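Local coordinates for protein pectate lyase II (Xanthomonas campestris pv. campestris, PDB 2QY1) that probably cleaves the polygalacturonate chains of plant cell-wall pectin by beta-elimination, as a secreted pectate lyase, at residues G230-M235 and T254-S259; S259-W264 and S283-N288; Q175-N180 and S206-Q211; F213-I218 and G236-I241; F223-T228 and F246-N251. The protein carries 2 engineered substitutions. All blocks are in the same frame, centred on the assembly; numbering follows the deposited sequence.

Contact 1: residues G230-M235 and T254-S259; sequences GINVRM and TSRDSS. With PO4 (phosphate ion), chain C.
R234 and S258 are joined by a nearly straight side-chain hydrogen bond between two successive turns of the right-handed parallel beta-helix, the fold of polysaccharide lyase family 1. R234 NE donates to S258 OG at 2.8 Å (174°), within the guanidinium plane. The serine oxygen also hydrogen-bonds D184, so one hydroxyl joins a basic group to an acidic one. Bends at chi2 and chi3 of R234 carry its two terminal nitrogens to a phosphate ion, probably from the crystallisation liquor. NH1 bonds O1 of the phosphate and NH2 bonds O4, both at 2.8 Å; together the bonds from NE, NH1 and NH2 hold the guanidinium in its orientation. Over one of its faces sits the carbonyl of R256, its O 3.2 Å from R234 CZ, a position likely to be electrostatically favourable although no hydrogen bond forms.

The backbones meet in a short parallel bridge between N232 and T254. T254 N donates to I231 O at 2.9 Å and V233 N returns the bond to T254 O at 3.0 Å. One step further the serine side chain takes over: chi1 of 180° puts S255 OG beside its own carbonyl carbon, where it donates to V233 O at 2.6 Å while accepting from G262 N. Packing continues at M235, whose chain bends at chi2 and chi3 until SD lies 3.4 Å from S259 OG.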
# COMPACT_ATOMS: atom_id res chain seq x y z
N GLY A 230 -0.44 5.67 13.00
CA GLY A 230 -0.73 4.44 12.28
C GLY A 230 -1.86 4.59 11.28
O GLY A 230 -1.72 5.28 10.26
N ILE A 231 -2.98 3.94 11.57
CA ILE A 231 -4.19 4.04 10.74
C ILE A 231 -4.81 5.41 10.98
O ILE A 231 -5.22 5.73 12.10
CB ILE A 231 -5.21 2.93 11.08
CG1 ILE A 231 -4.60 1.54 10.85
CG2 ILE A 231 -6.49 3.10 10.25
CD1 ILE A 231 -5.27 0.43 11.65
N ASN A 232 -4.86 6.22 9.92
CA ASN A 232 -5.42 7.56 10.00
C ASN A 232 -6.63 7.69 9.08
O ASN A 232 -6.49 7.84 7.87
CB ASN A 232 -4.34 8.60 9.64
CG ASN A 232 -4.70 10.01 10.08
OD1 ASN A 232 -5.74 10.24 10.70
ND2 ASN A 232 -3.84 10.96 9.75
N VAL A 233 -7.82 7.62 9.67
CA VAL A 233 -9.07 7.63 8.91
C VAL A 233 -9.67 9.03 8.90
O VAL A 233 -9.88 9.63 9.95
CB VAL A 233 -10.10 6.62 9.48
CG1 VAL A 233 -11.24 6.41 8.50
CG2 VAL A 233 -9.43 5.28 9.78
N ARG A 234 -9.95 9.54 7.71
CA ARG A 234 -10.30 10.95 7.52
C ARG A 234 -11.41 11.15 6.49
O ARG A 234 -11.73 10.23 5.74
CB ARG A 234 -9.05 11.74 7.10
CG ARG A 234 -7.98 11.86 8.18
CD ARG A 234 -6.58 11.89 7.59
NE ARG A 234 -6.26 13.18 6.98
CZ ARG A 234 -5.02 13.64 6.78
NH1 ARG A 234 -3.97 12.92 7.15
NH2 ARG A 234 -4.84 14.83 6.23
N MET A 235 -11.97 12.36 6.47
CA MET A 235 -12.97 12.77 5.48
C MET A 235 -14.19 11.85 5.35
O MET A 235 -14.62 11.52 4.24
CB MET A 235 -12.32 12.98 4.10
CG MET A 235 -11.32 14.14 4.03
SD MET A 235 -11.93 15.71 4.69
CE MET A 235 -13.36 16.02 3.65
N THR A 254 -6.25 6.66 14.63
CA THR A 254 -6.50 8.09 14.82
C THR A 254 -7.25 8.69 13.63
O THR A 254 -7.38 8.07 12.58
CB THR A 254 -5.18 8.87 15.08
OG1 THR A 254 -5.48 10.25 15.36
CG2 THR A 254 -4.23 8.78 13.88
N SER A 255 -7.76 9.90 13.83
CA SER A 255 -8.26 10.74 12.75
C SER A 255 -7.73 12.16 12.98
O SER A 255 -8.07 12.79 13.97
CB SER A 255 -9.78 10.76 12.72
OG SER A 255 -10.23 11.58 11.66
N ARG A 256 -6.89 12.64 12.06
CA ARG A 256 -6.25 13.95 12.23
C ARG A 256 -5.86 14.62 10.92
O ARG A 256 -5.58 13.95 9.92
CB ARG A 256 -5.01 13.82 13.14
CG ARG A 256 -3.96 12.82 12.65
CD ARG A 256 -2.79 12.72 13.62
NE ARG A 256 -3.22 12.29 14.95
CZ ARG A 256 -2.51 12.44 16.06
NH1 ARG A 256 -1.32 13.02 16.03
NH2 ARG A 256 -3.00 12.02 17.22
N ASP A 257 -5.87 15.96 10.94
CA ASP A 257 -5.32 16.82 9.87
C ASP A 257 -6.19 17.01 8.62
O ASP A 257 -5.76 17.64 7.65
CB ASP A 257 -3.89 16.41 9.50
CG ASP A 257 -2.91 16.62 10.64
OD1 ASP A 257 -2.90 17.72 11.23
OD2 ASP A 257 -2.14 15.68 10.95
N SER A 258 -7.41 16.47 8.65
CA SER A 258 -8.41 16.76 7.63
C SER A 258 -9.49 17.70 8.16
O SER A 258 -9.64 17.85 9.38
CB SER A 258 -9.05 15.48 7.10
OG SER A 258 -8.26 14.90 6.08
N SER A 259 -10.22 18.34 7.25
CA SER A 259 -11.32 19.24 7.61
C SER A 259 -12.45 18.51 8.33
O SER A 259 -13.16 19.11 9.13
CB SER A 259 -11.86 19.94 6.36
OG SER A 259 -12.26 19.01 5.38
P PO4 C . -1.08 15.29 6.81
O1 PO4 C . -1.39 13.95 7.43
O2 PO4 C . 0.17 15.20 5.97
O3 PO4 C . -0.87 16.32 7.90
O4 PO4 C . -2.24 15.72 5.92

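Contact 2: residues S259-W264 and S283-N288; sequences SEIGYW and SKPYAN
I261 and W264 carry most of what segment 259-264 offers to segment 283-288, and they meet P285 and A287 respectively. The contact is apolar, lies near the surface and contains no hydrogen bond between its two segments. From I261 it is the CG2 branch that touches: with CG1 held between the backbone N and the carbonyl carbon (chi1 66°), CG2 is left to settle beside P285, 3.8 Å from P285 O and 4.2 Å from P285 CB. The adjacent ring carbon is used as well, P285 CG standing 4.0 Å from S259 O, so the pyrrolidine touches the chain at both S259 and I261.

W264 reaches over with the far corner of its six-membered ring. Its CH2 atom comes within 3.9 Å of A287 CB and 3.8 Å of A287 O, and the carbonyl oxygen approaches the indole at the edge, near the ring plane, where aryl C-H groups point outward. The same oxygen accepts a hydrogen bond from T254 OG1, which helps to hold the carbonyl that the indole edge meets.

Both segments border the end of strand 245-255, in the last turns of the parallel beta-helix. Strand 287-288 pairs with it antiparallel, strand 263-267 pairs in parallel with strand 238-242, and the indole of W264 touches V253 and S255 of strand 245-255.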
# COMPACT_ATOMS: atom_id res chain seq x y z
N SER A 259 -10.22 18.34 7.25
CA SER A 259 -11.32 19.24 7.61
C SER A 259 -12.45 18.51 8.33
O SER A 259 -13.16 19.11 9.13
CB SER A 259 -11.86 19.94 6.36
OG SER A 259 -12.26 19.01 5.38
N GLU A 260 -12.59 17.22 8.05
CA GLU A 260 -13.60 16.37 8.68
C GLU A 260 -13.01 15.03 9.09
O GLU A 260 -12.17 14.47 8.38
CB GLU A 260 -14.80 16.16 7.75
CG GLU A 260 -15.69 17.39 7.60
CD GLU A 260 -16.63 17.29 6.42
OE1 GLU A 260 -16.20 16.84 5.33
OE2 GLU A 260 -17.81 17.68 6.57
N ILE A 261 -13.47 14.50 10.23
CA ILE A 261 -12.91 13.26 10.77
C ILE A 261 -13.40 12.00 10.04
O ILE A 261 -14.39 12.03 9.30
CB ILE A 261 -13.14 13.11 12.30
CG1 ILE A 261 -14.63 12.97 12.64
CG2 ILE A 261 -12.49 14.28 13.07
CD1 ILE A 261 -14.90 12.28 13.96
N GLY A 262 -12.68 10.90 10.25
CA GLY A 262 -13.10 9.58 9.79
C GLY A 262 -13.42 8.69 10.98
O GLY A 262 -13.15 9.07 12.12
N TYR A 263 -13.97 7.51 10.71
CA TYR A 263 -14.52 6.65 11.77
C TYR A 263 -14.00 5.22 11.67
O TYR A 263 -13.46 4.81 10.64
CB TYR A 263 -16.06 6.67 11.72
CG TYR A 263 -16.64 8.07 11.70
CD1 TYR A 263 -16.93 8.74 12.89
CD2 TYR A 263 -16.88 8.73 10.49
CE1 TYR A 263 -17.46 10.03 12.87
CE2 TYR A 263 -17.41 10.02 10.47
CZ TYR A 263 -17.70 10.66 11.66
OH TYR A 263 -18.22 11.93 11.64
N TRP A 264 -14.16 4.47 12.76
CA TRP A 264 -13.65 3.10 12.82
C TRP A 264 -14.54 2.12 13.58
O TRP A 264 -15.19 2.47 14.56
CB TRP A 264 -12.23 3.06 13.39
CG TRP A 264 -12.02 3.93 14.59
CD1 TRP A 264 -12.38 3.65 15.88
CD2 TRP A 264 -11.38 5.21 14.62
NE1 TRP A 264 -12.01 4.68 16.71
CE2 TRP A 264 -11.39 5.65 15.96
CE3 TRP A 264 -10.79 6.02 13.65
CZ2 TRP A 264 -10.85 6.88 16.36
CZ3 TRP A 264 -10.25 7.24 14.04
CH2 TRP A 264 -10.28 7.66 15.38
N SER A 283 -5.32 23.29 14.24
CA SER A 283 -6.63 23.68 14.78
C SER A 283 -7.74 22.70 14.42
O SER A 283 -8.80 22.70 15.05
CB SER A 283 -6.99 25.09 14.29
OG SER A 283 -8.22 25.51 14.86
N LYS A 284 -7.49 21.87 13.41
CA LYS A 284 -8.48 20.93 12.89
C LYS A 284 -8.91 19.88 13.93
O LYS A 284 -8.11 19.52 14.80
CB LYS A 284 -7.95 20.25 11.62
CG LYS A 284 -7.79 21.21 10.45
CD LYS A 284 -6.94 20.61 9.35
CE LYS A 284 -6.61 21.66 8.30
NZ LYS A 284 -5.84 21.08 7.17
N PRO A 285 -10.17 19.41 13.85
CA PRO A 285 -10.66 18.40 14.79
C PRO A 285 -9.93 17.06 14.65
O PRO A 285 -9.52 16.68 13.55
CB PRO A 285 -12.14 18.24 14.40
CG PRO A 285 -12.20 18.68 12.98
CD PRO A 285 -11.21 19.79 12.88
N TYR A 286 -9.77 16.36 15.78
CA TYR A 286 -9.07 15.07 15.79
C TYR A 286 -9.72 14.07 16.75
O TYR A 286 -10.54 14.44 17.60
CB TYR A 286 -7.59 15.27 16.15
CG TYR A 286 -7.31 15.37 17.64
CD1 TYR A 286 -7.46 16.57 18.32
CD2 TYR A 286 -6.88 14.25 18.36
CE1 TYR A 286 -7.20 16.67 19.69
CE2 TYR A 286 -6.62 14.33 19.73
CZ TYR A 286 -6.78 15.54 20.38
OH TYR A 286 -6.52 15.62 21.73
N ALA A 287 -9.33 12.81 16.61
CA ALA A 287 -9.73 11.75 17.53
C ALA A 287 -8.62 10.71 17.69
O ALA A 287 -7.94 10.37 16.72
CB ALA A 287 -11.02 11.08 17.05
N ASN A 288 -8.44 10.24 18.92
CA ASN A 288 -7.52 9.15 19.23
C ASN A 288 -8.29 8.00 19.88
O ASN A 288 -9.01 8.20 20.85
CB ASN A 288 -6.41 9.62 20.17
CG ASN A 288 -5.33 10.45 19.46
OD1 ASN A 288 -5.18 10.40 18.24
ND2 ASN A 288 -4.57 11.20 20.25

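Contact 3: residues Q175-N180 and S206-Q211; sequences QKVALN and SRVPLQ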
# COMPACT_ATOMS: atom_id res chain seq x y z
N GLN A 175 8.94 6.34 5.30
CA GLN A 175 8.25 7.43 6.00
C GLN A 175 6.73 7.38 5.82
O GLN A 175 5.99 7.35 6.80
CB GLN A 175 8.78 8.81 5.61
CG GLN A 175 8.27 9.92 6.54
CD GLN A 175 8.32 11.32 5.94
OE1 GLN A 175 8.75 11.51 4.80
NE2 GLN A 175 7.90 12.31 6.71
N LYS A 176 6.28 7.38 4.57
CA LYS A 176 4.86 7.47 4.25
C LYS A 176 4.37 6.22 3.53
O LYS A 176 4.54 6.08 2.32
CB LYS A 176 4.58 8.75 3.46
CG LYS A 176 4.66 9.99 4.35
CD LYS A 176 4.54 11.28 3.57
CE LYS A 176 4.05 12.42 4.47
NZ LYS A 176 4.95 12.69 5.63
N VAL A 177 3.74 5.32 4.29
CA VAL A 177 3.50 3.95 3.83
C VAL A 177 2.42 3.81 2.76
O VAL A 177 2.68 3.27 1.68
CB VAL A 177 3.19 3.00 5.02
CG1 VAL A 177 2.90 1.58 4.53
CG2 VAL A 177 4.35 2.99 6.00
N ALA A 178 1.22 4.28 3.06
CA ALA A 178 0.07 4.00 2.22
C ALA A 178 -0.93 5.15 2.21
O ALA A 178 -1.53 5.47 3.23
CB ALA A 178 -0.61 2.71 2.66
N LEU A 179 -1.09 5.77 1.04
CA LEU A 179 -2.07 6.82 0.85
C LEU A 179 -3.32 6.25 0.20
O LEU A 179 -3.24 5.39 -0.68
CB LEU A 179 -1.50 7.95 -0.02
CG LEU A 179 -2.31 9.23 -0.23
CD1 LEU A 179 -2.53 9.98 1.08
CD2 LEU A 179 -1.62 10.13 -1.23
N ASN A 180 -4.48 6.71 0.65
CA ASN A 180 -5.75 6.32 0.05
C ASN A 180 -6.66 7.55 -0.02
O ASN A 180 -7.42 7.82 0.91
CB ASN A 180 -6.39 5.18 0.85
CG ASN A 180 -7.39 4.38 0.03
OD1 ASN A 180 -8.20 4.93 -0.72
ND2 ASN A 180 -7.34 3.05 0.18
N SER A 206 4.34 7.16 9.20
CA SER A 206 2.92 7.52 9.11
C SER A 206 2.24 6.98 7.85
O SER A 206 2.88 6.37 7.00
CB SER A 206 2.75 9.04 9.17
OG SER A 206 3.21 9.65 7.98
N ARG A 207 0.93 7.22 7.77
CA ARG A 207 0.07 6.77 6.66
C ARG A 207 0.03 5.25 6.61
O ARG A 207 0.50 4.64 5.65
CB ARG A 207 0.56 7.30 5.31
CG ARG A 207 0.65 8.81 5.14
CD ARG A 207 0.90 9.09 3.67
NE ARG A 207 1.08 10.51 3.36
CZ ARG A 207 1.48 10.96 2.17
NH1 ARG A 207 1.76 10.10 1.18
NH2 ARG A 207 1.63 12.26 1.97
N VAL A 208 -0.55 4.63 7.63
CA VAL A 208 -0.54 3.16 7.71
C VAL A 208 -1.93 2.51 7.86
O VAL A 208 -2.14 1.71 8.77
CB VAL A 208 0.43 2.65 8.82
CG1 VAL A 208 1.05 1.35 8.41
CG2 VAL A 208 1.55 3.67 9.11
N PRO A 209 -2.88 2.82 6.95
CA PRO A 209 -2.85 3.77 5.85
C PRO A 209 -3.41 5.14 6.24
O PRO A 209 -4.04 5.28 7.28
CB PRO A 209 -3.78 3.12 4.83
CG PRO A 209 -4.82 2.43 5.67
CD PRO A 209 -4.16 2.09 7.00
N LEU A 210 -3.15 6.15 5.41
CA LEU A 210 -3.89 7.39 5.49
C LEU A 210 -5.10 7.20 4.59
O LEU A 210 -4.96 7.10 3.37
CB LEU A 210 -3.04 8.58 5.02
CG LEU A 210 -3.53 10.02 5.25
CD1 LEU A 210 -2.46 11.02 4.81
CD2 LEU A 210 -4.86 10.33 4.56
N GLN A 211 -6.29 7.14 5.19
CA GLN A 211 -7.51 6.93 4.43
C GLN A 211 -8.37 8.19 4.39
O GLN A 211 -8.73 8.74 5.43
CB GLN A 211 -8.32 5.76 5.01
CG GLN A 211 -9.62 5.46 4.27
CD GLN A 211 -10.50 4.45 4.97
OE1 GLN A 211 -10.05 3.71 5.85
NE2 GLN A 211 -11.78 4.40 4.59
O HOH W 1 2.13 7.10 1.06
O HOH W 2 5.06 11.48 8.54
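The guanidinium of R207 is sandwiched between two side chains of segment 175-180. K176 CD sits over the centre of one face, 3.4 Å from R207 CZ, and the next carbon, K176 CE, stays close to NE and NH2. On the opposite face L179 CD1 is displaced toward the rim, a looser approach. At the edge, in the plane of the group, a water accepts from R207 NH1 at 3.0 Å and donates to K176 O at 2.9 Å, tying the arginine tip to the neighbouring backbone. R207 spans this distance because its chain is extended from CG to NE. A second water accepts from K176 NZ and also bonds S206 OG, so a water links the lysine amine to the serine hydroxyl.

The two segments are adjacent rungs of the right-handed parallel beta-helix, but the pairing is interrupted. K176 pairs with S206, then L179 with L210: segment 206-211 spends one residue more on the way. The extra length is taken up where R207 adopts a backbone conformation with positive phi and a cis peptide precedes P209. Hydrogen bonds survive across the break, since A178 N donates to R207 O at 2.7 Å and A178 O receives L210 N at 2.8 Å.

Inside, A178 CB packs against P209 CB at 3.9 Å. On the face that holds K176 and S206, L179 and L210 lie side by side, CD1 to CD1 at 3.9 Å; the side chain of L210 comes about 4 Å from the bound phosphate.

Contact 4: residues F213-I218 and G236-I241; sequences FGLSHI and GGIAKI. Engineered in segment 213-218: F213 (natural residue Arg).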
# COMPACT_ATOMS: atom_id res chain seq x y z
N PHE A 213 -12.04 9.31 2.77
CA PHE A 213 -13.30 8.83 2.17
C PHE A 213 -13.34 7.30 2.05
O PHE A 213 -12.40 6.61 2.46
CB PHE A 213 -13.55 9.46 0.78
CG PHE A 213 -13.41 10.96 0.75
CD1 PHE A 213 -14.49 11.78 1.07
CD2 PHE A 213 -12.21 11.55 0.36
CE1 PHE A 213 -14.37 13.17 1.03
CE2 PHE A 213 -12.08 12.94 0.31
CZ PHE A 213 -13.17 13.75 0.65
N GLY A 214 -14.43 6.79 1.50
CA GLY A 214 -14.56 5.37 1.16
C GLY A 214 -14.64 4.42 2.34
O GLY A 214 -14.77 4.84 3.49
N LEU A 215 -14.58 3.12 2.04
CA LEU A 215 -14.62 2.08 3.06
C LEU A 215 -13.38 1.21 2.96
O LEU A 215 -12.90 0.92 1.86
CB LEU A 215 -15.87 1.21 2.90
CG LEU A 215 -17.24 1.91 2.90
CD1 LEU A 215 -18.33 0.92 2.51
CD2 LEU A 215 -17.55 2.56 4.24
N SER A 216 -12.86 0.81 4.11
CA SER A 216 -11.73 -0.10 4.15
C SER A 216 -11.92 -1.20 5.18
O SER A 216 -12.68 -1.05 6.15
CB SER A 216 -10.42 0.66 4.40
OG SER A 216 -10.31 1.05 5.76
N HIS A 217 -11.22 -2.31 4.95
CA HIS A 217 -11.16 -3.40 5.90
C HIS A 217 -9.68 -3.68 6.15
O HIS A 217 -8.96 -4.11 5.25
CB HIS A 217 -11.88 -4.62 5.34
CG HIS A 217 -11.99 -5.77 6.30
ND1 HIS A 217 -12.15 -7.07 5.88
CD2 HIS A 217 -11.97 -5.81 7.65
CE1 HIS A 217 -12.23 -7.86 6.93
NE2 HIS A 217 -12.12 -7.12 8.02
N ILE A 218 -9.24 -3.38 7.37
CA ILE A 218 -7.84 -3.49 7.76
C ILE A 218 -7.73 -4.57 8.83
O ILE A 218 -8.07 -4.34 9.98
CB ILE A 218 -7.30 -2.11 8.27
CG1 ILE A 218 -7.44 -1.04 7.17
CG2 ILE A 218 -5.85 -2.22 8.75
CD1 ILE A 218 -7.44 0.40 7.69
N GLY A 236 -14.74 11.43 6.49
CA GLY A 236 -15.93 10.59 6.50
C GLY A 236 -15.70 9.13 6.14
O GLY A 236 -16.65 8.34 6.09
N GLY A 237 -14.45 8.77 5.87
CA GLY A 237 -14.08 7.38 5.63
C GLY A 237 -14.40 6.51 6.84
O GLY A 237 -14.38 6.98 7.98
N ILE A 238 -14.71 5.24 6.59
CA ILE A 238 -14.93 4.29 7.67
C ILE A 238 -14.01 3.09 7.47
O ILE A 238 -13.90 2.56 6.36
CB ILE A 238 -16.42 3.84 7.78
CG1 ILE A 238 -17.33 5.06 8.00
CG2 ILE A 238 -16.60 2.82 8.91
CD1 ILE A 238 -18.83 4.77 7.85
N ALA A 239 -13.33 2.67 8.54
CA ALA A 239 -12.44 1.51 8.48
C ALA A 239 -12.87 0.44 9.48
O ALA A 239 -13.01 0.71 10.67
CB ALA A 239 -11.01 1.94 8.75
N LYS A 240 -13.10 -0.77 8.98
CA LYS A 240 -13.27 -1.93 9.84
C LYS A 240 -11.88 -2.44 10.20
O LYS A 240 -11.17 -3.01 9.37
CB LYS A 240 -14.10 -3.02 9.15
CG LYS A 240 -14.39 -4.22 10.04
CD LYS A 240 -15.30 -5.23 9.35
CE LYS A 240 -15.65 -6.38 10.28
NZ LYS A 240 -16.56 -5.96 11.39
N ILE A 241 -11.49 -2.21 11.45
CA ILE A 241 -10.15 -2.55 11.94
C ILE A 241 -10.24 -3.78 12.85
O ILE A 241 -10.73 -3.69 13.98
CB ILE A 241 -9.49 -1.35 12.67
CG1 ILE A 241 -9.45 -0.12 11.75
CG2 ILE A 241 -8.09 -1.71 13.17
CD1 ILE A 241 -9.04 1.18 12.43
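H217 and K240 lie side by side and point the same way, as do L215 and I238 on the same face of two parallel strands whose axes approach to 4.6 Å. The imidazole stands with an edge toward the partner strand: CD2 is 3.4 Å from K240 O, near the ring plane, and CG of the lysine runs past the same carbon at 3.8 Å. The lysine chain, trans from chi1 (-176°) through chi3, bends at its last torsion, so its methylenes run past CD2 and NE2 while the amine moves off. Both ring nitrogens bond elsewhere, ND1 to Y304 and NE2 to E242, which fixes the ring's rotation. L215 touches I238 through CD2, 3.9 Å from I238 CB.

Turned to the other face, S216 OG presses on A239 CB at 3.2 Å and bonds Q211 OE1, while I218 CD1 approaches the same methyl at 4.0 Å. Four backbone hydrogen bonds, from I238 N–G214 O to I218 N–K240 O, keep the strands in register. Engineered F213 (natural Arg) touches M235.

The pair belongs to the parallel beta-helix: strand 193-202 borders strand 215-226, strand 263-267 pairs with strand 238-242 on the other side, and I218, A239 and I241 face strand 231-234 across the interior.

Contact 5: residues F223-T228 and F246-N251; sequences FNNVTT and FENIKN
F223 stacks on F246, and its side chain can be followed outward atom by atom. CB already touches both neighbours, I249 CD1 at 3.9 Å and F246 CD2 at 4.0 Å. CG lies 3.8 Å from F246 CD2. The ring then divides its company: CD1 meets I249 CD1 at 3.8 Å, whereas CD2 comes to 3.5 Å from F246 CE2, which sits over one face toward the rim. CE1 packs against V208 O, CE2 keeps to F246, and CZ at the tip reaches I231 as well. The rings of F223 and F246 thus form an offset stack, centroids 4.6 Å apart and planes at 24°.

Such like-on-like piling of side chains in successive coils is a hallmark of the parallel beta-helix. It recurs at the corner that follows, where N225 and N248, both with positive phi, turn the chain and set their amides nearly parallel (10°), consistent with the asparagine ladder of pectate lyases. Beyond the corner, V226 packs its CB 3.6 Å from I249 CG1. V226 N donates to N248 O there, and K250 N to V226 O at 2.9 Å. On the outer side, E247 OE2 bonds Y222 OH and forms a salt bridge with K315.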
# COMPACT_ATOMS: atom_id res chain seq x y z
N PHE A 223 1.92 -4.26 13.13
CA PHE A 223 2.53 -2.94 13.24
C PHE A 223 3.61 -2.99 14.32
O PHE A 223 3.37 -3.49 15.42
CB PHE A 223 1.49 -1.88 13.65
CG PHE A 223 0.35 -1.73 12.68
CD1 PHE A 223 0.24 -0.58 11.90
CD2 PHE A 223 -0.65 -2.70 12.58
CE1 PHE A 223 -0.83 -0.41 11.01
CE2 PHE A 223 -1.71 -2.55 11.70
CZ PHE A 223 -1.81 -1.40 10.91
N ASN A 224 4.79 -2.49 13.99
CA ASN A 224 5.88 -2.40 14.96
C ASN A 224 6.80 -1.23 14.63
O ASN A 224 7.24 -1.10 13.49
CB ASN A 224 6.68 -3.70 15.02
CG ASN A 224 7.72 -3.71 16.13
OD1 ASN A 224 8.86 -4.14 15.92
ND2 ASN A 224 7.33 -3.25 17.32
N ASN A 225 7.07 -0.40 15.63
CA ASN A 225 7.90 0.79 15.46
C ASN A 225 7.34 1.75 14.41
O ASN A 225 7.98 2.06 13.40
CB ASN A 225 9.37 0.42 15.22
CG ASN A 225 10.01 -0.22 16.44
OD1 ASN A 225 10.60 -1.30 16.36
ND2 ASN A 225 9.89 0.43 17.59
N VAL A 226 6.11 2.19 14.66
CA VAL A 226 5.43 3.19 13.84
C VAL A 226 5.41 4.46 14.69
O VAL A 226 4.75 4.52 15.73
CB VAL A 226 3.99 2.74 13.47
CG1 VAL A 226 3.34 3.73 12.52
CG2 VAL A 226 4.00 1.34 12.87
N THR A 227 6.16 5.47 14.24
CA THR A 227 6.62 6.52 15.15
C THR A 227 5.81 7.83 15.18
O THR A 227 5.93 8.60 16.14
CB THR A 227 8.12 6.84 14.93
OG1 THR A 227 8.35 7.14 13.54
CG2 THR A 227 8.99 5.65 15.34
N THR A 228 4.99 8.07 14.16
CA THR A 228 4.19 9.30 14.11
C THR A 228 2.70 9.00 14.29
O THR A 228 2.06 9.56 15.18
CB THR A 228 4.45 10.11 12.81
OG1 THR A 228 5.79 10.60 12.81
CG2 THR A 228 3.49 11.30 12.69
N PHE A 246 -0.77 -4.76 17.23
CA PHE A 246 -0.13 -3.46 17.42
C PHE A 246 0.91 -3.52 18.55
O PHE A 246 0.61 -4.02 19.64
CB PHE A 246 -1.16 -2.38 17.78
CG PHE A 246 -2.19 -2.12 16.72
CD1 PHE A 246 -3.44 -2.71 16.79
CD2 PHE A 246 -1.92 -1.25 15.66
CE1 PHE A 246 -4.41 -2.46 15.83
CE2 PHE A 246 -2.88 -0.99 14.69
CZ PHE A 246 -4.13 -1.60 14.77
N GLU A 247 2.11 -3.01 18.29
CA GLU A 247 3.11 -2.78 19.34
C GLU A 247 4.10 -1.71 18.92
O GLU A 247 4.32 -1.50 17.72
CB GLU A 247 3.83 -4.08 19.74
CG GLU A 247 4.63 -4.75 18.62
CD GLU A 247 5.38 -5.99 19.10
OE1 GLU A 247 5.39 -6.25 20.32
OE2 GLU A 247 5.95 -6.69 18.25
N ASN A 248 4.70 -1.03 19.90
CA ASN A 248 5.64 0.06 19.66
C ASN A 248 5.13 1.02 18.58
O ASN A 248 5.77 1.22 17.55
CB ASN A 248 7.03 -0.50 19.31
CG ASN A 248 7.56 -1.46 20.37
OD1 ASN A 248 7.90 -2.60 20.07
ND2 ASN A 248 7.63 -0.99 21.61
N ILE A 249 3.96 1.58 18.82
CA ILE A 249 3.28 2.41 17.83
C ILE A 249 2.66 3.65 18.48
O ILE A 249 2.02 3.55 19.54
CB ILE A 249 2.22 1.59 17.01
CG1 ILE A 249 1.44 2.49 16.03
CG2 ILE A 249 1.27 0.82 17.93
CD1 ILE A 249 0.77 1.75 14.88
N LYS A 250 2.88 4.80 17.87
CA LYS A 250 2.27 6.05 18.31
C LYS A 250 1.02 6.30 17.47
O LYS A 250 1.04 6.10 16.26
CB LYS A 250 3.26 7.22 18.17
CG LYS A 250 2.76 8.52 18.77
CD LYS A 250 3.83 9.59 18.76
CE LYS A 250 3.34 10.86 19.43
NZ LYS A 250 4.46 11.79 19.72
N ASN A 251 -0.05 6.75 18.13
CA ASN A 251 -1.35 6.97 17.49
C ASN A 251 -1.75 5.85 16.52
O ASN A 251 -1.91 6.10 15.32
CB ASN A 251 -1.38 8.33 16.78
CG ASN A 251 -0.92 9.47 17.67
OD1 ASN A 251 0.06 10.15 17.36
ND2 ASN A 251 -1.62 9.68 18.78

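Contacts 1, 3, 4 and 5 join neighbouring coils toward the C-terminal end of one parallel beta-helix, illustrating how a solenoid repeats its contacts; contact 2 packs a later segment, whose strand 287-288 runs antiparallel, against the last of them. Contact 3 comes first along the chain. Contacts 4, 5 and 1 then interlock, their segments alternating through strands 215-226, 231-234, 238-242 and 245-255; contact 2 opens at S259, shared with contact 1. Contacts 3 and 1 follow each other on one wall, centres 10 Å apart. Contacts 4 and 5 use the two ends of strand 215-226, centres 20 Å apart. I231 of contact 1 packs inside against residues of contacts 3, 4 and 5, binding the walls into one core.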